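Local coordinates for protein putative branched-chain amino acid ABC transporter (Chromobacterium violaceum, PDB 4PYR) that binds glutathione in the cleft between two periplasmic-binding-protein-like lobes and may act as an enzyme regulator, at residues 50-55 and 73-78; 116-121 and 148-153; 273-276 and 281-284; 132-137 and 202-207; 126-131 and 165-170. One frame throughout, in Å; residues are numbered along the deposited sequence. Where two conformers were deposited one is given.

The five contacts span a two-lobed protein of the periplasmic-binding-protein clan with glutathione bound in its cleft. Contact 1 joins two helices of the N-terminal lobe; contacts 2, 4 and 5 lie in the other lobe, the centres of contacts 1 and 5 being about 47 Å apart. Contact 4 holds Arg137, which grips the ligand, and it touches contact 5 directly: Gln136 CD comes within 3.3 Å of Gly130 O where strand 125-129 leads into helix 133-150. That same helix ends in contact 2, about 20 Å from contact 4 between centres. Contact 3, a hairpin extending the sheet of contact 5, has Leu282 about 8 Å from the ligand-binding Leu104, side chain to side chain.

Contact 1. Residues 50-55 and 73-78; sequences ERYRAA and VKLAPS
Helix 48-57 and the end of helix 69-75 come closest at Tyr52 and Leu75, whose CA atoms lie 8.2 Å apart, a spacing that one aromatic ring and one branched side chain can fill. Both side chains start toward the opposite segment and meet at about a right angle. The phenol ring of Tyr52 offers one face to Leu75: methyl CD1 sits 3.9 Å from the ring centroid, only 26° off the ring normal, which makes a CH-pi contact. It is displaced toward the rim, and its shortest approach is 3.5 Å, to Tyr52 CG. The second methyl overhangs the ring's edge, with Leu75 CD2 3.6 Å from Tyr52 CD2, so both prongs of the leucine lie on the same side of the ring, CD1 over the face and CD2 just past its rim. Turning CG away from the backbone N (chi1 179°) is what carries the tyrosine ring across the gap. Beyond the leucine, Ser78 contributes its backbone: its O stands 3.7 Å from Tyr52 CE1, obliquely to the ring, in a 3-10 turn tied by Ser78 N to Leu75 O at 2.8 Å. Tyrosine suits the place because its ring is apolar enough for this buried layer, while its hydroxyl is hydrogen-bonded to Thr83 OG1 and to the backbone N of Thr80. The ring also touches Ile7 of strand 2-8, and Leu75 packs on Val49 and Pro66. Two neighbouring helices layered over a parallel sheet with strand order 2-1-3-4-5 are characteristic of the Rossmann-like lobe of type I periplasmic binding proteins.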
# COMPACT_ATOMS: atom_id res chain seq x y z
N GLU A 50 8.43 -6.05 25.46
CA GLU A 50 9.03 -5.30 26.57
C GLU A 50 9.13 -3.78 26.31
O GLU A 50 8.88 -2.97 27.20
CB GLU A 50 10.43 -5.85 26.84
CG GLU A 50 11.04 -5.40 28.15
CD GLU A 50 12.30 -6.19 28.45
OE1 GLU A 50 12.77 -6.91 27.52
OE2 GLU A 50 12.81 -6.12 29.60
N ARG A 51 9.49 -3.40 25.09
CA ARG A 51 9.66 -1.99 24.79
C ARG A 51 8.31 -1.31 24.53
O ARG A 51 8.16 -0.13 24.82
CB ARG A 51 10.65 -1.81 23.65
CG ARG A 51 12.01 -2.25 24.13
CD ARG A 51 13.13 -1.85 23.22
NE ARG A 51 14.38 -2.27 23.81
CZ ARG A 51 15.56 -2.09 23.24
NH1 ARG A 51 15.64 -1.51 22.06
NH2 ARG A 51 16.66 -2.51 23.86
N TYR A 52 7.37 -2.06 23.97
CA TYR A 52 5.98 -1.60 23.88
C TYR A 52 5.48 -1.34 25.28
O TYR A 52 4.97 -0.26 25.59
CB TYR A 52 5.11 -2.66 23.18
CG TYR A 52 3.66 -2.31 23.05
CD1 TYR A 52 2.76 -2.62 24.07
CD2 TYR A 52 3.17 -1.74 21.90
CE1 TYR A 52 1.39 -2.32 23.93
CE2 TYR A 52 1.83 -1.42 21.74
CZ TYR A 52 0.93 -1.73 22.76
OH TYR A 52 -0.41 -1.41 22.63
N ARG A 53 5.64 -2.33 26.15
CA ARG A 53 5.23 -2.19 27.54
C ARG A 53 5.83 -0.96 28.19
O ARG A 53 5.15 -0.23 28.88
CB ARG A 53 5.58 -3.42 28.36
CG ARG A 53 4.62 -4.59 28.11
CD ARG A 53 4.92 -5.83 28.91
NE ARG A 53 4.51 -5.66 30.30
CZ ARG A 53 3.26 -5.78 30.72
NH1 ARG A 53 2.29 -6.09 29.87
NH2 ARG A 53 2.97 -5.60 32.00
N ALA A 54 7.12 -0.69 27.94
CA ALA A 54 7.75 0.46 28.59
C ALA A 54 7.27 1.82 28.01
O ALA A 54 7.25 2.84 28.72
CB ALA A 54 9.27 0.34 28.53
N ALA A 55 6.91 1.83 26.72
CA ALA A 55 6.38 3.04 26.08
C ALA A 55 5.02 3.36 26.74
O ALA A 55 4.78 4.48 27.15
CB ALA A 55 6.26 2.83 24.58
N VAL A 73 2.66 -10.73 15.76
CA VAL A 73 2.14 -11.93 16.43
C VAL A 73 2.53 -11.99 17.90
O VAL A 73 1.70 -12.30 18.76
CB VAL A 73 2.63 -13.21 15.73
CG1 VAL A 73 2.18 -14.44 16.51
CG2 VAL A 73 2.09 -13.27 14.30
N LYS A 74 3.80 -11.70 18.18
CA LYS A 74 4.31 -11.70 19.56
C LYS A 74 3.66 -10.65 20.44
O LYS A 74 3.55 -10.83 21.65
CB LYS A 74 5.84 -11.46 19.57
CG LYS A 74 6.64 -12.62 19.01
CD LYS A 74 8.14 -12.36 19.06
CE LYS A 74 8.94 -13.63 18.82
NZ LYS A 74 8.66 -14.66 19.84
N LEU A 75 3.31 -9.52 19.83
CA LEU A 75 2.81 -8.34 20.54
C LEU A 75 1.30 -8.37 20.81
O LEU A 75 0.86 -7.89 21.84
CB LEU A 75 3.14 -7.07 19.76
CG LEU A 75 2.74 -5.71 20.38
CD1 LEU A 75 3.41 -5.59 21.75
CD2 LEU A 75 3.06 -4.50 19.52
N ALA A 76 0.53 -8.89 19.86
CA ALA A 76 -0.96 -8.77 19.89
C ALA A 76 -1.62 -9.00 21.28
O ALA A 76 -2.44 -8.18 21.73
CB ALA A 76 -1.57 -9.68 18.84
N PRO A 77 -1.21 -10.04 22.00
CA PRO A 77 -1.90 -10.29 23.31
C PRO A 77 -1.67 -9.18 24.33
O PRO A 77 -2.48 -9.01 25.24
CB PRO A 77 -1.31 -11.63 23.82
CG PRO A 77 -0.75 -12.28 22.59
CD PRO A 77 -0.33 -11.18 21.65
N SER A 78 -0.56 -8.45 24.17
CA SER A 78 -0.18 -7.39 25.12
C SER A 78 -0.71 -6.00 24.73
O SER A 78 -0.57 -5.02 25.50
CB SER A 78 1.35 -7.40 25.32
OG SER A 78 1.75 -8.71 25.69

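Contact 2. Residues 116-121 and 148-153; sequences LMRDDS and AAAGKP
Two bends carry the side chain of Arg118 across to Ala149 and Ala150: chi1 (-76°) sets CG beside the backbone N, and chi2 (-66°) and chi3 (-83°) curl the rest. The two segments are the C-terminal ends of helices 106-119 and 133-150, neighbours on one side of the alpha/beta sheet in the second lobe. The first ends in a Schellman motif, in which Ser121, with positive phi, is the C-prime residue and its N bonds Arg118 O at 2.9 Å. The second stops at Gly151, also of positive phi, a conformation glycine adopts readily. The helices are 8.2 Å apart at the CA atoms of Arg118 and Ala149, and the small alanines let the flat guanidinium lie against the helix end. Deeper in, selenomethionine Met117 turns to Phe142 and Trp146 and to Ala176 and Ala178 of strand 176-180, while Arg118 makes a cation-pi contact with Trp146 at the surface. Arg118 was modelled in two conformers, so the contact described belongs to one of them; it is small and lies at the surface. No hydrogen bond joins the segments, for Arg118 NH2 stops 3.8 Å from Ala149 O. Over one guanidinium face lie the carbonyl carbon of Ala149 and the methyl of Ala150, whose CB is 3.5 Å from the plane, toward its rim, and 3.6 Å from Arg118 NH1.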
# COMPACT_ATOMS: atom_id res chain seq x y z
N LEU A 116 -11.89 -0.25 -11.12
CA LEU A 116 -11.65 0.89 -12.03
C LEU A 116 -12.02 0.52 -13.45
O LEU A 116 -12.66 1.29 -14.19
CB LEU A 116 -10.18 1.38 -12.01
CG LEU A 116 -9.76 2.43 -13.07
CD1 LEU A 116 -10.51 3.73 -12.91
CD2 LEU A 116 -8.26 2.66 -12.99
N MSE A 117 -11.58 -0.67 -13.84
CA MSE A 117 -11.85 -1.07 -15.19
C MSE A 117 -13.29 -1.32 -15.47
O MSE A 117 -13.79 -1.04 -16.57
CB MSE A 117 -10.97 -2.25 -15.46
CG MSE A 117 -9.52 -1.84 -15.73
SE MSE A 117 -8.28 -3.33 -15.91
CE MSE A 117 -8.59 -3.60 -17.84
N ARG A 118 -14.02 -1.85 -14.48
CA ARG A 118 -15.46 -1.93 -14.59
C ARG A 118 -16.11 -0.57 -14.74
O ARG A 118 -16.95 -0.35 -15.61
CB ARG A 118 -16.01 -2.63 -13.35
CG ARG A 118 -15.79 -4.12 -13.40
CD ARG A 118 -16.60 -4.71 -14.52
NE ARG A 118 -17.99 -4.97 -14.14
CZ ARG A 118 -18.80 -5.74 -14.87
NH1 ARG A 118 -18.32 -6.30 -15.97
NH2 ARG A 118 -20.04 -5.96 -14.49
N ASP A 119 -15.70 0.37 -13.91
CA ASP A 119 -16.20 1.73 -14.03
C ASP A 119 -15.99 2.32 -15.42
O ASP A 119 -16.86 3.02 -15.95
CB ASP A 119 -15.55 2.66 -13.04
CG ASP A 119 -16.37 3.91 -12.87
OD1 ASP A 119 -17.61 3.77 -12.65
OD2 ASP A 119 -15.79 5.00 -13.00
N ASP A 120 -14.83 2.01 -16.00
CA ASP A 120 -14.46 2.46 -17.35
C ASP A 120 -15.10 1.61 -18.48
O ASP A 120 -14.68 1.71 -19.63
CB ASP A 120 -12.92 2.40 -17.55
CG ASP A 120 -12.14 3.50 -16.83
OD1 ASP A 120 -12.77 4.42 -16.27
OD2 ASP A 120 -10.85 3.45 -16.87
N SER A 121 -16.09 0.77 -18.15
CA SER A 121 -16.85 -0.02 -19.13
C SER A 121 -16.02 -0.94 -20.00
O SER A 121 -16.34 -1.15 -21.18
CB SER A 121 -17.73 0.86 -20.04
OG SER A 121 -18.69 1.58 -19.29
N ALA A 148 -16.19 -11.59 -9.03
CA ALA A 148 -17.17 -11.16 -8.03
C ALA A 148 -18.11 -10.10 -8.60
O ALA A 148 -19.30 -10.14 -8.41
CB ALA A 148 -16.47 -10.64 -6.76
N ALA A 149 -17.52 -9.13 -9.30
CA ALA A 149 -18.26 -8.00 -9.86
C ALA A 149 -19.06 -8.40 -11.11
O ALA A 149 -20.18 -8.02 -11.27
CB ALA A 149 -17.31 -6.85 -10.15
N ALA A 150 -18.45 -9.19 -12.01
CA ALA A 150 -19.05 -9.48 -13.32
C ALA A 150 -19.84 -10.79 -13.35
O ALA A 150 -20.65 -11.04 -14.25
CB ALA A 150 -17.95 -9.51 -14.38
N GLY A 151 -19.61 -11.64 -12.35
CA GLY A 151 -20.24 -12.95 -12.31
C GLY A 151 -19.74 -13.91 -13.38
O GLY A 151 -20.36 -14.94 -13.61
N LYS A 152 -18.65 -13.57 -14.06
CA LYS A 152 -18.01 -14.43 -15.07
C LYS A 152 -16.50 -14.18 -14.88
O LYS A 152 -16.10 -13.09 -14.47
CB LYS A 152 -18.43 -14.06 -16.51
CG LYS A 152 -19.90 -14.28 -16.87
CD LYS A 152 -20.25 -15.71 -17.29
CE LYS A 152 -21.72 -15.89 -17.68
NZ LYS A 152 -21.94 -16.91 -18.76
N PRO A 153 -15.66 -15.18 -15.17
CA PRO A 153 -14.20 -14.99 -15.05
C PRO A 153 -13.65 -14.00 -16.08
O PRO A 153 -14.22 -13.81 -17.18
CB PRO A 153 -13.65 -16.41 -15.29
CG PRO A 153 -14.72 -17.12 -15.99
CD PRO A 153 -16.03 -16.55 -15.58

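Contact 3. Residues 273-276 and 281-284; sequences VRLD and DLKL
Leu275 and Leu282 face each other as an antiparallel hydrogen-bonded pair, joined through both backbones. Leu275 N gives to Leu282 O at 3.0 Å (156° at the hydrogen), and Leu282 N returns a straighter bond to Leu275 O at 2.8 Å (170°). Their side chains lie side by side and point the same way, with Leu275 CD2 3.9 Å from Leu282 CD1, as suits the inward face of the hairpin. The other face is polar. There the aliphatic part of Lys283 passes beneath the Arg274 guanidinium, CD 3.5 Å from its plane and toward the rim. Chi1 of Lys283 (75°) wedges CG between the backbone N and carbonyl carbon, and further bends bring NZ to 3.2 Å from Arg274 NH1. These are two donors of like charge and form no bond; the contact between the two chains is therefore made by the lysine methylenes against the guanidinium face. Further along, Asp281 OD1 approaches Asp276 CA at 3.5 Å, while Asp276 OD1 is drawn off into a salt bridge with Arg259. A water accepts from Leu284 N at 2.9 Å; its link to Val273 O is suspiciously short. The residues form a beta hairpin at one end of the mixed sheet: strand 274-277 is outermost within the chain, strand 280-284 bonds on to strand 290-298 through Asp281 and Lys283, and helix 245-265 covers the leucines through Asp256 and Arg259.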
# COMPACT_ATOMS: atom_id res chain seq x y z
N VAL A 273 -13.01 5.84 12.19
CA VAL A 273 -11.84 6.57 11.73
C VAL A 273 -11.73 6.42 10.22
O VAL A 273 -11.73 5.29 9.70
CB VAL A 273 -10.55 6.11 12.42
CG1 VAL A 273 -9.33 6.79 11.81
CG2 VAL A 273 -10.60 6.41 13.91
N ARG A 274 -11.72 7.56 9.53
CA ARG A 274 -11.51 7.64 8.10
C ARG A 274 -10.47 8.74 7.88
O ARG A 274 -10.34 9.62 8.71
CB ARG A 274 -12.79 8.01 7.38
CG ARG A 274 -13.96 7.06 7.66
CD ARG A 274 -14.79 6.79 6.42
NE ARG A 274 -15.78 5.72 6.63
CZ ARG A 274 -16.60 5.24 5.70
NH1 ARG A 274 -16.59 5.73 4.47
NH2 ARG A 274 -17.44 4.25 6.01
N LEU A 275 -9.74 8.69 6.77
CA LEU A 275 -8.70 9.68 6.49
C LEU A 275 -8.55 9.92 5.00
O LEU A 275 -8.53 8.98 4.24
CB LEU A 275 -7.34 9.20 7.01
CG LEU A 275 -6.19 10.22 7.08
CD1 LEU A 275 -6.47 11.21 8.17
CD2 LEU A 275 -4.80 9.60 7.24
N ASP A 276 -8.42 11.19 4.61
CA ASP A 276 -7.94 11.57 3.26
C ASP A 276 -6.42 11.42 3.22
O ASP A 276 -5.65 12.39 3.32
CB ASP A 276 -8.44 12.97 2.84
CG ASP A 276 -7.91 14.11 3.72
OD1 ASP A 276 -7.70 13.91 4.92
OD2 ASP A 276 -7.71 15.24 3.19
N ASP A 281 -7.45 7.20 0.21
CA ASP A 281 -8.56 7.40 1.14
C ASP A 281 -8.65 6.15 1.99
O ASP A 281 -8.68 5.05 1.46
CB ASP A 281 -9.87 7.67 0.40
CG ASP A 281 -10.06 9.14 0.01
OD1 ASP A 281 -9.30 10.03 0.44
OD2 ASP A 281 -11.01 9.36 -0.75
N LEU A 282 -8.64 6.32 3.31
CA LEU A 282 -8.55 5.23 4.24
C LEU A 282 -9.83 5.06 5.05
O LEU A 282 -10.45 6.02 5.48
CB LEU A 282 -7.43 5.49 5.23
CG LEU A 282 -6.10 5.88 4.60
CD1 LEU A 282 -5.05 6.04 5.65
CD2 LEU A 282 -5.68 4.79 3.65
N LYS A 283 -10.19 3.80 5.24
CA LYS A 283 -11.29 3.39 6.11
C LYS A 283 -11.09 1.93 6.52
O LYS A 283 -10.43 1.16 5.81
CB LYS A 283 -12.64 3.60 5.42
CG LYS A 283 -13.02 2.62 4.32
CD LYS A 283 -14.49 2.84 3.91
CE LYS A 283 -14.66 3.70 2.67
NZ LYS A 283 -13.97 5.01 2.75
N LEU A 284 -11.65 1.56 7.67
CA LEU A 284 -11.35 0.26 8.23
C LEU A 284 -12.14 -0.80 7.46
O LEU A 284 -13.34 -0.61 7.18
CB LEU A 284 -11.72 0.24 9.71
CG LEU A 284 -10.96 -0.63 10.68
CD1 LEU A 284 -9.47 -0.44 10.50
CD2 LEU A 284 -11.38 -0.36 12.11
O HOH W 1 -13.20 3.24 9.43

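Contact 4. Residues 132-137 and 202-207; sequences DALSQR and TSQLNV. With GSH (glutathione), chain B.
Gln204 covers most of this contact, reaching from a 3-10 turn to Ser135 and Leu134 in the first turn of helix 133-150. Its chain is fully drawn out, with CG opposite the backbone N (chi1 179°), which carries the amide across the 8.6 Å between the CA atoms of Gln204 and Ser135. Gln204 NE2 donates to Ser135 OG at 3.1 Å, the oxygen lying nearly in the amide plane although the bond is bent (141° at the hydrogen). Ser135 OG in turn donates to Asp132 OD1 at 2.7 Å, on the syn side of that carboxylate, so the hydroxyl accepts one bond and gives another. Asp132 is the helix N-cap: its OD2 receives Ser135 N at 2.9 Å from above the carboxylate plane. A water completes the ring, accepting from Gln204 NE2 at 3.0 Å and donating to Asp132 OD2 at 3.2 Å. Leu134 runs past the glutamine in the opposite direction, its CD2 3.7 Å from Gln204 NE2, on one face of the amide. One turn on, Arg137 points to glutathione: NH2 bonds the gamma-glutamyl oxygen OE1 at 2.7 Å and NH1 does so weakly, while Glu107 holds NH2 by a salt bridge. Gln204 OE1 is bonded to Leu181 N, just past strand 176-180. The amide thus ties together what follows strands 125-129, 176-180 and 199-201, neighbours in the sheet, while Val106 of helix 106-119 packs on Leu134.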
# COMPACT_ATOMS: atom_id res chain seq x y z
N ASP A 132 6.59 -13.90 -11.61
CA ASP A 132 7.21 -13.60 -10.33
C ASP A 132 6.10 -13.61 -9.29
O ASP A 132 4.92 -13.47 -9.63
CB ASP A 132 7.89 -12.23 -10.36
CG ASP A 132 6.94 -11.13 -10.75
OD1 ASP A 132 6.65 -11.06 -11.95
OD2 ASP A 132 6.41 -10.43 -9.88
N ALA A 133 6.48 -13.72 -8.03
CA ALA A 133 5.48 -13.92 -6.97
C ALA A 133 4.52 -12.74 -6.83
O ALA A 133 3.31 -12.93 -6.61
CB ALA A 133 6.17 -14.21 -5.65
N LEU A 134 5.01 -11.51 -6.98
CA LEU A 134 4.12 -10.34 -6.81
C LEU A 134 3.11 -10.34 -7.93
O LEU A 134 1.92 -10.13 -7.71
CB LEU A 134 4.91 -8.98 -6.84
CG LEU A 134 4.05 -7.71 -7.12
CD1 LEU A 134 3.08 -7.55 -5.98
CD2 LEU A 134 4.85 -6.43 -7.27
N SER A 135 3.57 -10.57 -9.17
CA SER A 135 2.65 -10.52 -10.28
C SER A 135 1.57 -11.58 -10.09
O SER A 135 0.43 -11.36 -10.44
CB SER A 135 3.39 -10.81 -11.56
OG SER A 135 4.27 -9.74 -11.85
N GLN A 136 1.96 -12.74 -9.61
CA GLN A 136 0.97 -13.84 -9.51
C GLN A 136 -0.03 -13.54 -8.43
O GLN A 136 -1.17 -13.82 -8.63
CB GLN A 136 1.66 -15.17 -9.25
CG GLN A 136 2.59 -15.59 -10.35
CD GLN A 136 1.96 -16.46 -11.39
OE1 GLN A 136 0.80 -16.23 -11.79
NE2 GLN A 136 2.74 -17.46 -11.88
N ARG A 137 0.39 -12.87 -7.36
CA ARG A 137 -0.55 -12.43 -6.30
C ARG A 137 -1.52 -11.39 -6.83
O ARG A 137 -2.71 -11.44 -6.54
CB ARG A 137 0.21 -11.84 -5.14
CG ARG A 137 0.81 -12.91 -4.24
CD ARG A 137 1.68 -12.35 -3.10
NE ARG A 137 0.93 -11.41 -2.28
CZ ARG A 137 1.42 -10.68 -1.28
NH1 ARG A 137 2.71 -10.75 -0.94
NH2 ARG A 137 0.62 -9.85 -0.63
N THR A 202 -1.26 -1.54 -11.82
CA THR A 202 -1.17 -1.05 -10.47
C THR A 202 0.10 -0.23 -10.30
O THR A 202 0.83 0.01 -11.27
CB THR A 202 -1.21 -2.19 -9.43
OG1 THR A 202 -0.03 -3.00 -9.57
CG2 THR A 202 -2.38 -3.04 -9.65
N SER A 203 0.41 0.15 -9.06
CA SER A 203 1.58 0.96 -8.79
C SER A 203 2.86 0.17 -9.04
O SER A 203 3.90 0.75 -8.99
CB SER A 203 1.55 1.48 -7.35
OG SER A 203 1.75 0.47 -6.39
N GLN A 204 2.74 -1.16 -9.23
CA GLN A 204 3.82 -2.01 -9.70
C GLN A 204 4.56 -1.36 -10.88
O GLN A 204 5.79 -1.46 -10.98
CB GLN A 204 3.25 -3.40 -10.10
CG GLN A 204 4.24 -4.42 -10.66
CD GLN A 204 3.53 -5.65 -11.17
OE1 GLN A 204 2.45 -5.56 -11.79
NE2 GLN A 204 4.13 -6.81 -10.93
N LEU A 205 3.82 -0.67 -11.75
CA LEU A 205 4.42 -0.07 -12.97
C LEU A 205 5.06 1.27 -12.79
O LEU A 205 5.82 1.73 -13.66
CB LEU A 205 3.35 0.04 -14.06
CG LEU A 205 2.71 -1.31 -14.39
CD1 LEU A 205 1.73 -1.10 -15.50
CD2 LEU A 205 3.75 -2.36 -14.76
N ASN A 206 4.77 1.94 -11.67
CA ASN A 206 5.27 3.27 -11.40
C ASN A 206 6.49 3.15 -10.51
O ASN A 206 6.44 3.13 -9.28
CB ASN A 206 4.16 4.14 -10.78
CG ASN A 206 4.57 5.59 -10.62
OD1 ASN A 206 5.52 6.06 -11.27
ND2 ASN A 206 3.85 6.34 -9.77
N VAL A 207 7.63 3.04 -11.16
CA VAL A 207 8.86 2.77 -10.46
C VAL A 207 9.71 4.01 -10.29
O VAL A 207 10.57 4.06 -9.38
CB VAL A 207 9.66 1.64 -11.15
CG1 VAL A 207 10.24 2.12 -12.47
CG2 VAL A 207 10.77 1.16 -10.22
N1 GSH B . -0.17 -11.96 3.26
CA1 GSH B . 0.79 -11.91 2.18
C1 GSH B . 0.70 -13.12 1.28
O11 GSH B . -0.39 -13.44 0.73
O12 GSH B . 1.75 -13.78 1.06
CB1 GSH B . 2.22 -11.77 2.74
CG1 GSH B . 2.41 -10.57 3.65
CD1 GSH B . 2.22 -9.29 2.89
OE1 GSH B . 1.81 -9.33 1.74
N2 GSH B . 2.55 -8.17 3.58
CA2 GSH B . 2.47 -6.79 3.07
C2 GSH B . 3.86 -6.27 2.83
O2 GSH B . 4.59 -7.20 2.48
CB2 GSH B . 1.71 -5.94 4.06
SG2 GSH B . 0.61 -6.95 5.03
N3 GSH B . 4.29 -4.96 2.96
CA3 GSH B . 3.56 -3.68 3.20
C3 GSH B . 4.14 -2.74 4.26
O31 GSH B . 4.00 -1.48 4.14
O32 GSH B . 4.75 -3.23 5.22
O HOH W 2 7.02 -7.26 -10.16

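Contact 5. Residues 126-131 and 165-170; sequences LLVVGG and APLLQA
Val128 and Leu167 meet at a slant, the valine fork facing a single leucine methyl. Leu167 CD1 sits 3.6 Å from Val128 CG1 and 4.1 Å from Val128 CG2, against both prongs. Leu167 leaves its helix at an angle to the strand; chi1 at -168° then swings CG opposite the backbone N and delivers the methyl inward. Leu126, two residues earlier on the same side of the strand, extends toward the helix in a similar trans setting (chi1 177°). Its CD2 meets Ala170 CB at 4.1 Å and grazes Leu167 O at 4.2 Å. Ala170, one turn after Leu167, presents only a methyl, and there the two backbones come nearest, with 7.5 Å between the CA atoms of Leu126 and Ala170. The axes stay 10.2 Å apart at an angle of 156°, so the helix runs roughly antiparallel to the strand beneath it. This is the geometry of a beta-alpha-beta crossover: helix 165-172 joins strand 155-158 to strand 176-180, and strand 125-129 lies between those two in the parallel part of the sheet. Branched aliphatic residues suit such a buried layer, where the strand's backbone is bonded to both neighbours, Leu126 and Val128 to strand 176-180 and Leu127 to strand 155-158. Leu189 of helix 183-192 touches both Val128 and Leu167, and Met157 of strand 155-158 lies against Leu126 and Ala170.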
# COMPACT_ATOMS: atom_id res chain seq x y z
N LEU A 126 -8.30 -8.40 -21.12
CA LEU A 126 -7.36 -9.48 -20.97
C LEU A 126 -6.42 -9.19 -19.84
O LEU A 126 -5.74 -8.16 -19.83
CB LEU A 126 -6.55 -9.64 -22.25
CG LEU A 126 -5.45 -10.71 -22.21
CD1 LEU A 126 -6.06 -12.11 -22.09
CD2 LEU A 126 -4.49 -10.63 -23.39
N LEU A 127 -6.38 -10.07 -18.84
CA LEU A 127 -5.45 -9.98 -17.72
C LEU A 127 -4.18 -10.73 -18.08
O LEU A 127 -4.23 -11.95 -18.40
CB LEU A 127 -6.08 -10.57 -16.44
CG LEU A 127 -5.19 -10.74 -15.21
CD1 LEU A 127 -4.74 -9.41 -14.65
CD2 LEU A 127 -5.97 -11.50 -14.14
N VAL A 128 -3.05 -10.02 -18.10
CA VAL A 128 -1.79 -10.65 -18.44
C VAL A 128 -0.97 -10.74 -17.19
O VAL A 128 -0.81 -9.74 -16.50
CB VAL A 128 -1.07 -9.79 -19.50
CG1 VAL A 128 0.33 -10.35 -19.76
CG2 VAL A 128 -1.93 -9.72 -20.74
N VAL A 129 -0.49 -11.94 -16.87
CA VAL A 129 0.17 -12.20 -15.60
C VAL A 129 1.58 -12.78 -15.74
O VAL A 129 1.77 -13.81 -16.41
CB VAL A 129 -0.67 -13.18 -14.76
CG1 VAL A 129 -0.06 -13.29 -13.38
CG2 VAL A 129 -2.13 -12.73 -14.71
N GLY A 130 2.55 -12.11 -15.11
CA GLY A 130 3.95 -12.54 -15.09
C GLY A 130 4.14 -13.77 -14.19
O GLY A 130 3.19 -14.28 -13.56
N GLY A 131 5.38 -14.19 -14.08
CA GLY A 131 5.74 -15.38 -13.35
C GLY A 131 6.36 -15.15 -11.98
O GLY A 131 6.65 -16.12 -11.27
N ALA A 165 3.32 -13.90 -29.69
CA ALA A 165 2.27 -13.88 -30.70
C ALA A 165 0.86 -14.30 -30.20
O ALA A 165 -0.11 -13.60 -30.47
CB ALA A 165 2.68 -14.68 -31.92
N PRO A 166 0.75 -15.43 -29.49
CA PRO A 166 -0.56 -15.84 -28.98
C PRO A 166 -1.19 -14.78 -28.09
O PRO A 166 -2.36 -14.46 -28.27
CB PRO A 166 -0.25 -17.13 -28.21
CG PRO A 166 0.96 -17.67 -28.90
CD PRO A 166 1.78 -16.42 -29.17
N LEU A 167 -0.40 -14.17 -27.21
CA LEU A 167 -0.90 -13.09 -26.36
C LEU A 167 -1.34 -11.86 -27.16
O LEU A 167 -2.38 -11.28 -26.92
CB LEU A 167 0.18 -12.69 -25.35
CG LEU A 167 -0.27 -11.78 -24.21
CD1 LEU A 167 0.56 -12.06 -22.96
CD2 LEU A 167 -0.25 -10.32 -24.58
N LEU A 168 -0.57 -11.47 -28.17
CA LEU A 168 -1.01 -10.38 -29.02
C LEU A 168 -2.30 -10.68 -29.77
O LEU A 168 -3.09 -9.79 -29.98
CB LEU A 168 0.09 -10.03 -30.03
CG LEU A 168 1.43 -9.64 -29.40
CD1 LEU A 168 2.45 -9.33 -30.48
CD2 LEU A 168 1.33 -8.49 -28.41
N GLN A 169 -2.51 -11.93 -30.19
CA GLN A 169 -3.77 -12.30 -30.81
C GLN A 169 -4.94 -12.18 -29.82
O GLN A 169 -5.97 -11.60 -30.14
CB GLN A 169 -3.71 -13.70 -31.38
CG GLN A 169 -5.03 -14.11 -32.03
CD GLN A 169 -4.88 -14.85 -33.30
OE1 GLN A 169 -5.79 -14.83 -34.16
NE2 GLN A 169 -3.74 -15.52 -33.48
N ALA A 170 -4.75 -12.71 -28.61
CA ALA A 170 -5.78 -12.60 -27.56
C ALA A 170 -6.03 -11.15 -27.22
O ALA A 170 -7.17 -10.77 -26.98
CB ALA A 170 -5.36 -13.35 -26.32